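Long-range contact in DNA alpha-glucosyltransferase (Enterobacteria phage T4, PDB 1YA6), which is a phage glycosyltransferase of the GT-B clan, here bound to uridine-5'-diphosphate and DNA: residues E235-S240 against A272-C277. Numbering follows the deposited sequence.
Sequences EGLERS and AQILDC. With UDP (uridine-5'-diphosphate), chain I; nucleotides of chain A.
Leu-275 O accepts a hydrogen bond from Gly-236 N at 2.8 Å, where two neighbouring parallel strands run out into loops, and takes a weak second bond from Leu-237 N. Glu-235 and Leu-275 lie side by side on one face of the sheet, OE1 of the glutamate 3.2 Å from the leucine CD2. An extended chain beyond CG (chi2 -169°) carries that carboxylate along the leucine to a salt bridge with Arg-286. On the other face Leu-237 CD1 packs against Ile-274 CG2 at 3.4 Å. Farther along the loop, Cys-277 SG lies 3.6 Å from Glu-238 CB, and both border the adenine of DA6 of chain A, whose N6 is 3.3 Å from that CB. A bend at chi2 (-71°) folds the Glu-238 carboxylate back beside Gly-236 O, where Arg-49 holds both OE2, by a salt bridge, and that carbonyl, by a hydrogen bond. The solvent side is looser: exposed Arg-239 reaches Asp-276 only through a long salt bridge, NH1 to OD1 4.0 Å, with the two planar groups 68° apart. Cys-277 CA approaches O4 of UDP at 3.3 Å, so the loops that follow the two strands border both UDP and the DNA, consistent with the interdomain cleft of a GT-B fold. Strand 272-275 runs between strands 231-235 and 253-256, with helix 280-288 beside Glu-235 and Leu-275 and helix 214-225 against Leu-237 and Ile-274.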
loop_
_atom_site.group_PDB
_atom_site.type_symbol
_atom_site.label_atom_id
_atom_site.label_comp_id
_atom_site.label_asym_id
_atom_site.label_seq_id
_atom_site.Cartn_x
_atom_site.Cartn_y
_atom_site.Cartn_z
ATOM N N GLU C 235 2.180 -11.462 7.949
ATOM C CA GLU C 235 3.313 -10.551 7.981
ATOM C C GLU C 235 2.905 -9.097 8.176
ATOM O O GLU C 235 1.911 -8.625 7.607
ATOM C CB GLU C 235 4.118 -10.666 6.680
ATOM C CG GLU C 235 4.720 -12.043 6.418
ATOM C CD GLU C 235 5.724 -12.040 5.268
ATOM O OE1 GLU C 235 6.608 -11.153 5.255
ATOM O OE2 GLU C 235 5.641 -12.927 4.388
ATOM N N GLY C 236 3.675 -8.389 8.995
ATOM C CA GLY C 236 3.407 -6.983 9.204
ATOM C C GLY C 236 2.722 -6.546 10.478
ATOM O O GLY C 236 2.652 -5.343 10.731
ATOM N N LEU C 237 2.221 -7.485 11.277
ATOM C CA LEU C 237 1.535 -7.114 12.513
ATOM C C LEU C 237 2.486 -6.569 13.560
ATOM O O LEU C 237 3.039 -7.333 14.356
ATOM C CB LEU C 237 0.787 -8.306 13.103
ATOM C CG LEU C 237 -0.417 -8.884 12.362
ATOM C CD1 LEU C 237 -0.910 -10.078 13.140
ATOM C CD2 LEU C 237 -1.526 -7.862 12.227
ATOM N N GLU C 238 2.681 -5.251 13.557
ATOM C CA GLU C 238 3.556 -4.620 14.541
ATOM C C GLU C 238 2.842 -4.701 15.886
ATOM O O GLU C 238 1.611 -4.659 15.949
ATOM C CB GLU C 238 3.836 -3.151 14.184
ATOM C CG GLU C 238 2.672 -2.172 14.413
ATOM C CD GLU C 238 1.518 -2.343 13.418
ATOM O OE1 GLU C 238 0.412 -1.811 13.679
ATOM O OE2 GLU C 238 1.716 -2.999 12.373
ATOM N N ARG C 239 3.610 -4.831 16.959
ATOM C CA ARG C 239 3.033 -4.924 18.288
ATOM C C ARG C 239 2.736 -3.560 18.882
ATOM O O ARG C 239 3.166 -3.237 19.988
ATOM C CB ARG C 239 3.952 -5.717 19.209
ATOM C CG ARG C 239 3.989 -7.197 18.872
ATOM C CD ARG C 239 5.259 -7.823 19.401
ATOM N NE ARG C 239 6.437 -7.219 18.783
ATOM C CZ ARG C 239 7.682 -7.467 19.169
ATOM N NH1 ARG C 239 8.702 -6.881 18.556
ATOM N NH2 ARG C 239 7.900 -8.299 20.180
ATOM N N SER C 240 2.000 -2.760 18.123
ATOM C CA SER C 240 1.584 -1.445 18.560
ATOM C C SER C 240 0.459 -1.710 19.564
ATOM O O SER C 240 0.051 -2.868 19.747
ATOM C CB SER C 240 1.046 -0.684 17.369
ATOM O OG SER C 240 0.006 -1.430 16.757
ATOM N N ALA C 272 -1.292 -19.570 13.898
ATOM C CA ALA C 272 -0.812 -18.549 12.978
ATOM C C ALA C 272 0.588 -18.044 13.354
ATOM O O ALA C 272 0.854 -17.680 14.507
ATOM C CB ALA C 272 -1.798 -17.383 12.935
ATOM N N GLN C 273 1.485 -18.046 12.369
ATOM C CA GLN C 273 2.847 -17.568 12.578
ATOM C C GLN C 273 2.778 -16.092 12.203
ATOM O O GLN C 273 2.320 -15.742 11.110
ATOM C CB GLN C 273 3.843 -18.298 11.663
ATOM C CG GLN C 273 3.848 -19.843 11.743
ATOM C CD GLN C 273 4.051 -20.390 13.157
ATOM O OE1 GLN C 273 3.083 -20.727 13.852
ATOM N NE2 GLN C 273 5.307 -20.478 13.586
ATOM N N ILE C 274 3.222 -15.233 13.111
ATOM C CA ILE C 274 3.165 -13.804 12.884
ATOM C C ILE C 274 4.540 -13.173 12.775
ATOM O O ILE C 274 5.381 -13.309 13.662
ATOM C CB ILE C 274 2.382 -13.099 14.033
ATOM C CG1 ILE C 274 1.081 -13.861 14.318
ATOM C CG2 ILE C 274 2.084 -11.638 13.663
ATOM C CD1 ILE C 274 0.211 -14.103 13.094
ATOM N N LEU C 275 4.757 -12.466 11.678
ATOM C CA LEU C 275 6.020 -11.784 11.450
ATOM C C LEU C 275 5.688 -10.306 11.601
ATOM O O LEU C 275 4.620 -9.884 11.152
ATOM C CB LEU C 275 6.504 -12.097 10.034
ATOM C CG LEU C 275 7.651 -11.291 9.442
ATOM C CD1 LEU C 275 8.858 -11.353 10.343
ATOM C CD2 LEU C 275 7.967 -11.831 8.070
ATOM N N ASP C 276 6.554 -9.519 12.242
ATOM C CA ASP C 276 6.247 -8.098 12.389
ATOM C C ASP C 276 6.679 -7.293 11.171
ATOM O O ASP C 276 6.839 -7.850 10.080
ATOM C CB ASP C 276 6.863 -7.510 13.664
ATOM C CG ASP C 276 8.362 -7.408 13.606
ATOM O OD1 ASP C 276 8.945 -6.841 14.564
ATOM O OD2 ASP C 276 8.951 -7.889 12.611
ATOM N N CYS C 277 6.839 -5.986 11.340
ATOM C CA CYS C 277 7.246 -5.142 10.225
ATOM C C CYS C 277 8.294 -5.855 9.395
ATOM O O CYS C 277 9.375 -6.184 9.870
ATOM C CB CYS C 277 7.775 -3.823 10.745
ATOM S SG CYS C 277 6.525 -3.058 11.747
HETATM N N1 UDP I . 4.811 -2.919 3.743
HETATM C C2 UDP I . 6.111 -3.270 4.006
HETATM N N3 UDP I . 6.348 -3.692 5.290
HETATM C C4 UDP I . 5.430 -3.818 6.306
HETATM C C5 UDP I . 4.090 -3.464 5.940
HETATM C C6 UDP I . 3.836 -3.036 4.701
HETATM O O2 UDP I . 6.990 -3.220 3.159
HETATM O O4 UDP I . 5.803 -4.201 7.422
HETATM C "C1'" UDP I . 4.518 -2.389 2.408
HETATM C "C2'" UDP I . 3.393 -3.114 1.686
HETATM O "O2'" UDP I . 3.922 -4.198 0.951
HETATM C "C3'" UDP I . 2.836 -2.004 0.798
HETATM C "C4'" UDP I . 3.013 -0.756 1.660
HETATM O "O4'" UDP I . 4.102 -1.051 2.571
HETATM O "O3'" UDP I . 3.614 -1.899 -0.380
HETATM C "C5'" UDP I . 1.802 -0.345 2.465
HETATM O "O5'" UDP I . 0.837 0.271 1.620
HETATM P PA UDP I . -0.665 -0.269 1.532
HETATM O O1A UDP I . -1.391 0.610 0.571
HETATM O O2A UDP I . -0.613 -1.733 1.296
HETATM O O3A UDP I . -1.302 -0.057 3.031
HETATM P PB UDP I . -1.034 1.082 4.174
HETATM O O1B UDP I . -2.367 1.429 4.743
HETATM O O2B UDP I . 0.035 0.586 5.072
HETATM O O3B UDP I . -0.487 2.344 3.373
ATOM P P DA A 6 -1.588 4.825 13.956
ATOM O OP1 DA A 6 -1.212 5.927 13.023
ATOM O OP2 DA A 6 -1.722 3.428 13.434
ATOM O "O5'" DA A 6 -0.525 4.800 15.148
ATOM C "C5'" DA A 6 0.221 3.622 15.450
ATOM C "C4'" DA A 6 0.624 3.615 16.909
ATOM O "O4'" DA A 6 1.461 2.462 17.136
ATOM C "C3'" DA A 6 1.450 4.819 17.356
ATOM O "O3'" DA A 6 1.189 5.105 18.735
ATOM C "C2'" DA A 6 2.883 4.353 17.165
ATOM C "C1'" DA A 6 2.796 2.859 17.438
ATOM N N9 DA A 6 3.683 2.043 16.612
ATOM C C8 DA A 6 3.994 2.215 15.286
ATOM N N7 DA A 6 4.778 1.284 14.802
ATOM C C5 DA A 6 5.008 0.446 15.885
ATOM C C6 DA A 6 5.751 -0.744 16.023
ATOM N N6 DA A 6 6.415 -1.327 15.017
ATOM N N1 DA A 6 5.780 -1.326 17.244
ATOM C C2 DA A 6 5.098 -0.747 18.246
ATOM N N3 DA A 6 4.360 0.362 18.236
ATOM C C4 DA A 6 4.353 0.913 17.012
#